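LPXTG cell wall surface protein (Streptococcus gordonii, PDB 7AVH) probably serves as a bacterial surface adhesin whose tandem SHIRT domains, two of which make up this chain, are thought to set how far it projects from the cell wall. Local coordinates at residues 27-32 with 39-44; 13-18 with 78-83. All coordinates share one frame; numbering follows the deposited sequence. Where two conformers were deposited one is given.

Both contacts belong to the first of the two tandem SHIRT domains in this chain, and their centres lie about 24 Å apart. Contact 1 is a polar, water-assisted contact at the surface, its centre about 34 Å from the centre of the chain; contact 2, its centre about 11 Å from that of the chain, is made by a lysine on an aromatic ring and a leucine against a tryptophan. The two meet where Pro43 CB packs on Trp78 CZ2 at 4.1 Å. They also reach the same mixed sheet: 27-32 supplies a strand beside 2-10, and 78-83 lies on the long strand 72-94, which, with a break, runs on into the second SHIRT domain.

Contact 1: 27-32 with 39-44; sequences ADQTDL and TPTQPS
With CG beside its own backbone N (chi1 -63°) and the chain extended beyond it, Gln29 reaches from its strand to the loop 39-44 and puts its amide nitrogen between Thr39 O and Thr41 OG1. Thr41 answers with OG1 also beside its backbone N (chi1 -55°), which leaves the hydroxyl facing the glutamine while the methyl CG2 lies anti to that N. The amide nitrogen does the gripping. Gln29 NE2 donates to the backbone carbonyl Thr39 O at 2.8 Å, almost straight at 175° and in the plane of the side-chain amide, although the donor stands somewhat tilted from the carbonyl plane of Thr39. The second bond, from Gln29 NE2 to Thr41 OG1 at 3.1 Å, is more bent, and the hydroxyl sits tilted from the amide plane. Between them the two bonds fix the rotation of the amide.

The strand 29-32 is antiparallel to 2-10, with Gln29 bonded through its backbone to Ala4; farther along, a G1 beta bulge sets Asp31 and Leu32 opposite the single residue Tyr2. The segment 39-44 lies in the irregular connection from strand 37-38 to strand 47-50 of the SHIRT domain, so the glutamine ties this connection to the strand at the sheet's margin.

Two waters extend the link. One donates to Gln29 OE1 at 2.6 Å and accepts from Thr39 N at 2.8 Å, so both ends of the amide are engaged with the same loop residue, directly through NE2 and by way of water through OE1. The other donates to Ala27 O at 2.7 Å and is bonded to Thr41 OG1 at the same length, bridging the approach to the strand and the threonine hydroxyl. Beyond the two segments, His6 NE2 is hydrogen-bonded to Thr41 N.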
ATOM      1  N   ALA A  27       8.945   9.857  28.576  1.00 12.53           N
ATOM      2  CA  ALA A  27       9.268   9.531  29.954  1.00 13.13           C
ATOM      3  C   ALA A  27       8.083   9.820  30.913  1.00 11.81           C
ATOM      4  O   ALA A  27       7.224  10.634  30.638  1.00 12.03           O
ATOM      5  CB  ALA A  27      10.451  10.391  30.382  1.00 19.12           C
ATOM      6  N   ASP A  28       8.063   9.092  32.012  1.00 12.44           N
ATOM      7  CA  ASP A  28       7.064   9.390  33.050  1.00 12.43           C
ATOM      8  C   ASP A  28       7.246  10.811  33.590  1.00 12.37           C
ATOM      9  O   ASP A  28       8.343  11.277  33.713  1.00 15.58           O
ATOM     10  CB  ASP A  28       7.238   8.462  34.241  1.00 14.51           C
ATOM     11  CG  ASP A  28       7.028   7.002  33.965  1.00 17.02           C
ATOM     12  OD1 ASP A  28       6.569   6.601  32.844  1.00 17.82           O
ATOM     13  OD2 ASP A  28       7.272   6.187  34.888  1.00 23.04           O
ATOM     14  N   GLN A  29       6.133  11.421  33.852  1.00 11.36           N
ATOM     15  CA  GLN A  29       6.100  12.669  34.641  1.00 13.43           C
ATOM     16  C   GLN A  29       5.975  12.299  36.111  1.00 13.55           C
ATOM     17  O   GLN A  29       5.176  11.487  36.469  1.00 17.32           O
ATOM     18  CB  GLN A  29       4.891  13.481  34.231  1.00 13.96           C
ATOM     19  CG  GLN A  29       4.887  13.932  32.792  1.00 16.01           C
ATOM     20  CD  GLN A  29       3.568  14.585  32.444  1.00 19.09           C
ATOM     21  OE1 GLN A  29       2.848  15.148  33.290  1.00 23.71           O
ATOM     22  NE2 GLN A  29       3.184  14.618  31.212  1.00 16.33           N
ATOM     23  N   THR A  30       6.803  12.882  36.927  1.00 15.08           N
ATOM     24  CA  THR A  30       6.835  12.491  38.349  1.00 16.06           C
ATOM     25  C   THR A  30       6.473  13.672  39.258  1.00 14.52           C
ATOM     26  O   THR A  30       6.385  14.815  38.816  1.00 17.44           O
ATOM     27  CB  THR A  30       8.231  11.930  38.687  1.00 19.45           C
ATOM     28  OG1 THR A  30       9.252  12.915  38.570  1.00 23.59           O
ATOM     29  CG2 THR A  30       8.600  10.721  37.844  1.00 21.82           C
ATOM     30  N   ASP A  31       6.168  13.325  40.504  1.00 17.16           N
ATOM     31  CA  ASP A  31       5.999  14.344  41.567  1.00 19.43           C
ATOM     32  C   ASP A  31       4.786  15.257  41.277  1.00 17.12           C
ATOM     33  O   ASP A  31       4.828  16.418  41.611  1.00 24.24           O
ATOM     34  CB  ASP A  31       7.302  15.161  41.777  1.00 25.61           C
ATOM     35  CG  ASP A  31       8.504  14.268  42.036  1.00 41.66           C
ATOM     36  OD1 ASP A  31       8.460  13.570  43.046  1.00 54.83           O
ATOM     37  OD2 ASP A  31       9.424  14.207  41.195  1.00 45.46           O
ATOM     38  N   LEU A  32       3.691  14.719  40.740  1.00 15.22           N
ATOM     39  CA  LEU A  32       2.451  15.448  40.468  1.00 16.67           C
ATOM     40  C   LEU A  32       1.578  15.474  41.698  1.00 17.26           C
ATOM     41  O   LEU A  32       1.337  14.457  42.336  1.00 17.83           O
ATOM     42  CB  LEU A  32       1.723  14.779  39.300  1.00 17.81           C
ATOM     43  CG  LEU A  32       2.540  14.618  38.001  1.00 17.45           C
ATOM     44  CD1 LEU A  32       1.652  14.098  36.895  1.00 21.13           C
ATOM     45  CD2 LEU A  32       3.166  15.907  37.566  1.00 21.91           C
ATOM     46  N   THR A  39      -1.390  16.457  32.068  1.00 13.92           N
ATOM     47  CA  THR A  39      -1.537  16.436  30.600  0.50 14.60           C
ATOM     48  C   THR A  39      -0.369  15.652  30.039  1.00 12.87           C
ATOM     49  O   THR A  39       0.783  15.802  30.439  1.00 15.30           O
ATOM     50  CB  THR A  39      -1.566  17.824  29.964  0.50 17.75           C
ATOM     51  OG1 THR A  39      -0.336  18.466  30.295  0.50 22.49           O
ATOM     52  CG2 THR A  39      -2.758  18.636  30.400  0.50 17.63           C
ATOM     53  N   PRO A  40      -0.631  14.801  29.017  1.00 12.73           N
ATOM     54  CA  PRO A  40       0.383  13.914  28.525  1.00 11.89           C
ATOM     55  C   PRO A  40       1.447  14.735  27.770  1.00 11.33           C
ATOM     56  O   PRO A  40       1.211  15.763  27.179  1.00 14.14           O
ATOM     57  CB  PRO A  40      -0.411  12.966  27.592  1.00 15.04           C
ATOM     58  CG  PRO A  40      -1.601  13.757  27.195  1.00 15.33           C
ATOM     59  CD  PRO A  40      -1.935  14.588  28.446  1.00 14.63           C
ATOM     60  N   THR A  41       2.668  14.211  27.788  1.00 11.12           N
ATOM     61  CA  THR A  41       3.786  14.750  27.044  1.00 12.63           C
ATOM     62  C   THR A  41       3.579  14.378  25.560  1.00 11.54           C
ATOM     63  O   THR A  41       3.449  13.188  25.262  1.00 12.25           O
ATOM     64  CB  THR A  41       5.099  14.184  27.534  1.00 11.76           C
ATOM     65  OG1 THR A  41       5.219  14.399  28.948  1.00 14.50           O
ATOM     66  CG2 THR A  41       6.287  14.756  26.786  1.00 13.21           C
ATOM     67  N   GLN A  42       3.656  15.363  24.693  1.00 12.43           N
ATOM     68  CA  GLN A  42       3.580  15.035  23.244  1.00 13.15           C
ATOM     69  C   GLN A  42       4.864  14.355  22.827  1.00 12.23           C
ATOM     70  O   GLN A  42       5.939  14.663  23.302  1.00 13.77           O
ATOM     71  CB  GLN A  42       3.372  16.318  22.445  1.00 15.10           C
ATOM     72  CG  GLN A  42       1.984  16.844  22.632  1.00 18.35           C
ATOM     73  CD  GLN A  42       0.892  15.976  22.049  1.00 19.89           C
ATOM     74  OE1 GLN A  42       1.009  15.575  20.925  1.00 25.65           O
ATOM     75  NE2 GLN A  42      -0.174  15.711  22.795  1.00 24.75           N
ATOM     76  N   PRO A  43       4.759  13.399  21.861  0.50 11.24           N
ATOM     77  CA  PRO A  43       5.949  12.782  21.298  0.50 12.23           C
ATOM     78  C   PRO A  43       6.874  13.840  20.646  0.50 11.33           C
ATOM     79  O   PRO A  43       6.408  14.890  20.178  0.50 11.99           O
ATOM     80  CB  PRO A  43       5.332  11.821  20.260  0.50  9.80           C
ATOM     81  CG  PRO A  43       3.937  11.520  20.817  0.50  8.84           C
ATOM     82  CD  PRO A  43       3.506  12.884  21.291  0.50 10.58           C
ATOM     83  N   SER A  44       8.187  13.591  20.703  1.00 11.47           N
ATOM     84  CA  SER A  44       9.171  14.572  20.203  0.50 12.47           C
ATOM     85  C   SER A  44       9.081  14.776  18.684  1.00 13.73           C
ATOM     86  O   SER A  44       9.529  15.854  18.175  1.00 18.28           O
ATOM     87  CB  SER A  44      10.541  14.208  20.677  0.50 13.22           C
ATOM     88  OG  SER A  44      10.934  12.933  20.179  0.50 14.87           O
TER
HETATM   89  O   HOH W   1       7.453  13.180  29.842  1.00 18.23           O
HETATM   90  O   HOH W   2       1.060  17.065  33.378  1.00 19.02           O

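Contact 2: 13-18 with 78-83; sequences PGKELP and WEFTPA
Lys15 lays the end of its side chain over one face of the Phe80 ring in a cation-pi interaction. Its ammonium nitrogen NZ stands 4.0 Å from the ring centroid, 26° off the normal, nearest to the CZ end of the ring.

CH-pi packing accompanies it. Lys15 CE sits almost squarely over the middle, 3.6 Å from the centroid and 5° off the normal, while CG and CD approach the CD2 side, each 3.8 Å from Phe80 CD2. The lysine chain bends at chi2 and again at chi3, and this curl keeps CG, CD and CE against the ring as it carries NZ past the centre. Phe80 also meets Trp55, which lies on strand 53-60 and touches Lys15 as well.

In the fold, 13-18 lies in the loop between strand 2-10 and the short helix 19-22, with Pro18 as the N-cap residue, and 78-83 belongs to the long strand 72-94, which pairs parallel with 2-10. Lys15 lies over Phe80 and Leu17 over Trp78, so the loop runs back along this strand of the SHIRT domain.

Apolar packing makes the remaining contact: the methyl Leu17 CD2 rests 4.0 Å from Trp78 CB, the two side chains crossing at about a right angle. Trp78 is buried, its indole edge-to-face with both Phe8 and Phe57, and Val21 of helix 19-22 packs against it too.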
ATOM      1  N   PRO A  13      -5.594  -1.677  12.045  1.00 26.28           N
ATOM      2  CA  PRO A  13      -5.761  -3.114  12.206  1.00 31.95           C
ATOM      3  C   PRO A  13      -4.719  -3.876  11.357  1.00 26.53           C
ATOM      4  O   PRO A  13      -4.467  -3.449  10.236  1.00 29.82           O
ATOM      5  CB  PRO A  13      -7.189  -3.374  11.683  1.00 38.58           C
ATOM      6  CG  PRO A  13      -7.912  -2.045  11.892  1.00 39.04           C
ATOM      7  CD  PRO A  13      -6.845  -0.966  11.785  1.00 30.18           C
ATOM      8  N   GLY A  14      -4.095  -4.912  11.911  1.00 28.49           N
ATOM      9  CA  GLY A  14      -3.112  -5.768  11.224  1.00 34.15           C
ATOM     10  C   GLY A  14      -1.699  -5.218  11.209  1.00 30.68           C
ATOM     11  O   GLY A  14      -0.815  -5.906  10.715  1.00 29.56           O
ATOM     12  N   LYS A  15      -1.440  -4.051  11.779  1.00 21.07           N
ATOM     13  CA  LYS A  15      -0.096  -3.437  11.781  1.00 19.62           C
ATOM     14  C   LYS A  15       0.332  -3.233  13.222  1.00 17.83           C
ATOM     15  O   LYS A  15      -0.346  -2.479  13.948  1.00 21.15           O
ATOM     16  CB  LYS A  15      -0.091  -2.106  11.019  1.00 23.48           C
ATOM     17  CG  LYS A  15      -0.207  -2.289   9.497  1.00 30.76           C
ATOM     18  CD  LYS A  15       1.169  -2.702   8.801  1.00 32.63           C
ATOM     19  CE  LYS A  15       2.474  -2.008   9.293  1.00 34.67           C
ATOM     20  NZ  LYS A  15       3.689  -2.373   8.461  1.00 41.97           N
ATOM     21  N   GLU A  16       1.485  -3.770  13.574  1.00 19.33           N
ATOM     22  CA  GLU A  16       2.146  -3.523  14.890  1.00 18.89           C
ATOM     23  C   GLU A  16       3.081  -2.353  14.743  1.00 15.22           C
ATOM     24  O   GLU A  16       3.638  -2.024  13.672  1.00 16.43           O
ATOM     25  CB  GLU A  16       2.900  -4.775  15.383  1.00 27.48           C
ATOM     26  CG  GLU A  16       1.972  -5.957  15.583  0.80 29.67           C
ATOM     27  CD  GLU A  16       0.886  -5.838  16.656  0.80 34.11           C
ATOM     28  OE1 GLU A  16       1.133  -5.183  17.717  0.80 45.55           O
ATOM     29  OE2 GLU A  16      -0.222  -6.439  16.444  0.80 55.98           O
ATOM     30  N   LEU A  17       3.213  -1.618  15.842  1.00 15.08           N
ATOM     31  CA  LEU A  17       4.146  -0.495  15.883  1.00 13.83           C
ATOM     32  C   LEU A  17       5.578  -0.974  15.706  1.00 13.06           C
ATOM     33  O   LEU A  17       5.997  -1.941  16.338  1.00 15.83           O
ATOM     34  CB  LEU A  17       4.118   0.222  17.250  1.00 12.67           C
ATOM     35  CG  LEU A  17       2.803   0.887  17.598  1.00 13.29           C
ATOM     36  CD1 LEU A  17       2.902   1.499  18.996  1.00 14.94           C
ATOM     37  CD2 LEU A  17       2.361   1.946  16.636  1.00 12.79           C
ATOM     38  N   PRO A  18       6.364  -0.239  14.897  1.00 12.00           N
ATOM     39  CA  PRO A  18       7.780  -0.507  14.765  1.00 12.25           C
ATOM     40  C   PRO A  18       8.554   0.020  15.985  1.00 11.15           C
ATOM     41  O   PRO A  18       8.086   0.954  16.677  1.00 11.75           O
ATOM     42  CB  PRO A  18       8.129   0.220  13.469  1.00 14.67           C
ATOM     43  CG  PRO A  18       7.289   1.364  13.447  1.00 14.63           C
ATOM     44  CD  PRO A  18       5.987   0.915  14.060  1.00 13.80           C
ATOM     45  N   TRP A  78      -1.037   5.782  17.116  1.00 10.76           N
ATOM     46  CA  TRP A  78      -0.405   6.095  15.812  1.00 10.63           C
ATOM     47  C   TRP A  78      -1.164   5.320  14.733  1.00 11.54           C
ATOM     48  O   TRP A  78      -1.511   4.183  14.945  1.00 13.49           O
ATOM     49  CB  TRP A  78       1.043   5.650  15.840  1.00 10.69           C
ATOM     50  CG  TRP A  78       1.911   6.392  16.818  1.00  9.13           C
ATOM     51  CD1 TRP A  78       1.894   6.276  18.197  1.00  9.88           C
ATOM     52  CD2 TRP A  78       2.961   7.305  16.486  1.00  9.17           C
ATOM     53  NE1 TRP A  78       2.897   7.064  18.707  1.00 10.70           N
ATOM     54  CE2 TRP A  78       3.532   7.771  17.727  1.00  8.91           C
ATOM     55  CE3 TRP A  78       3.481   7.795  15.284  1.00 11.11           C
ATOM     56  CZ2 TRP A  78       4.593   8.627  17.748  1.00 10.52           C
ATOM     57  CZ3 TRP A  78       4.523   8.695  15.317  1.00 10.45           C
ATOM     58  CH2 TRP A  78       5.042   9.154  16.566  1.00 10.22           C
ATOM     59  N   GLU A  79      -1.222   5.954  13.575  1.00 11.60           N
ATOM     60  CA  GLU A  79      -1.866   5.259  12.415  1.00 13.54           C
ATOM     61  C   GLU A  79      -0.861   5.130  11.268  1.00 12.22           C
ATOM     62  O   GLU A  79       0.000   6.015  11.080  1.00 13.63           O
ATOM     63  CB  GLU A  79      -3.098   6.067  11.967  1.00 19.04           C
ATOM     64  CG  GLU A  79      -4.258   5.988  12.977  1.00 25.30           C
ATOM     65  CD  GLU A  79      -5.471   6.856  12.678  1.00 33.99           C
ATOM     66  OE1 GLU A  79      -5.334   7.848  11.917  1.00 46.06           O
ATOM     67  OE2 GLU A  79      -6.539   6.559  13.238  1.00 43.88           O
ATOM     68  N   PHE A  80      -1.075   4.065  10.479  1.00 13.36           N
ATOM     69  CA  PHE A  80      -0.129   3.666   9.421  1.00 14.26           C
ATOM     70  C   PHE A  80      -0.766   3.924   8.051  1.00 14.66           C
ATOM     71  O   PHE A  80      -1.918   3.562   7.828  1.00 16.02           O
ATOM     72  CB  PHE A  80       0.238   2.187   9.569  1.00 14.14           C
ATOM     73  CG  PHE A  80       1.109   1.614   8.488  1.00 13.07           C
ATOM     74  CD1 PHE A  80       2.458   1.882   8.505  1.00 15.02           C
ATOM     75  CD2 PHE A  80       0.568   0.820   7.484  1.00 16.88           C
ATOM     76  CE1 PHE A  80       3.288   1.347   7.535  1.00 17.90           C
ATOM     77  CE2 PHE A  80       1.400   0.282   6.498  1.00 19.08           C
ATOM     78  CZ  PHE A  80       2.749   0.530   6.554  1.00 18.18           C
ATOM     79  N   THR A  81       0.035   4.513   7.184  1.00 14.27           N
ATOM     80  CA  THR A  81      -0.302   4.637   5.752  1.00 15.21           C
ATOM     81  C   THR A  81       0.737   3.916   4.921  1.00 14.65           C
ATOM     82  O   THR A  81       1.921   4.267   4.952  1.00 15.36           O
ATOM     83  CB  THR A  81      -0.256   6.108   5.338  1.00 18.28           C
ATOM     84  OG1 THR A  81      -1.141   6.857   6.161  1.00 21.12           O
ATOM     85  CG2 THR A  81      -0.625   6.331   3.885  1.00 22.62           C
ATOM     86  N   PRO A  82       0.300   2.903   4.142  1.00 15.71           N
ATOM     87  CA  PRO A  82       1.254   2.129   3.374  0.50 16.31           C
ATOM     88  C   PRO A  82       2.007   3.008   2.360  1.00 15.02           C
ATOM     89  O   PRO A  82       1.467   3.978   1.875  1.00 17.14           O
ATOM     90  CB  PRO A  82       0.375   1.083   2.653  0.50 17.45           C
ATOM     91  CG  PRO A  82      -0.814   0.891   3.592  0.50 14.86           C
ATOM     92  CD  PRO A  82      -1.027   2.264   4.199  0.50 16.01           C
ATOM     93  N   ALA A  83       3.219   2.627   2.061  1.00 15.27           N
ATOM     94  CA  ALA A  83       4.011   3.270   1.003  1.00 17.63           C
ATOM     95  C   ALA A  83       3.271   3.256  -0.347  1.00 16.68           C
ATOM     96  O   ALA A  83       2.382   2.417  -0.588  1.00 17.58           O
ATOM     97  CB  ALA A  83       5.314   2.548   0.898  1.00 19.57           C
TER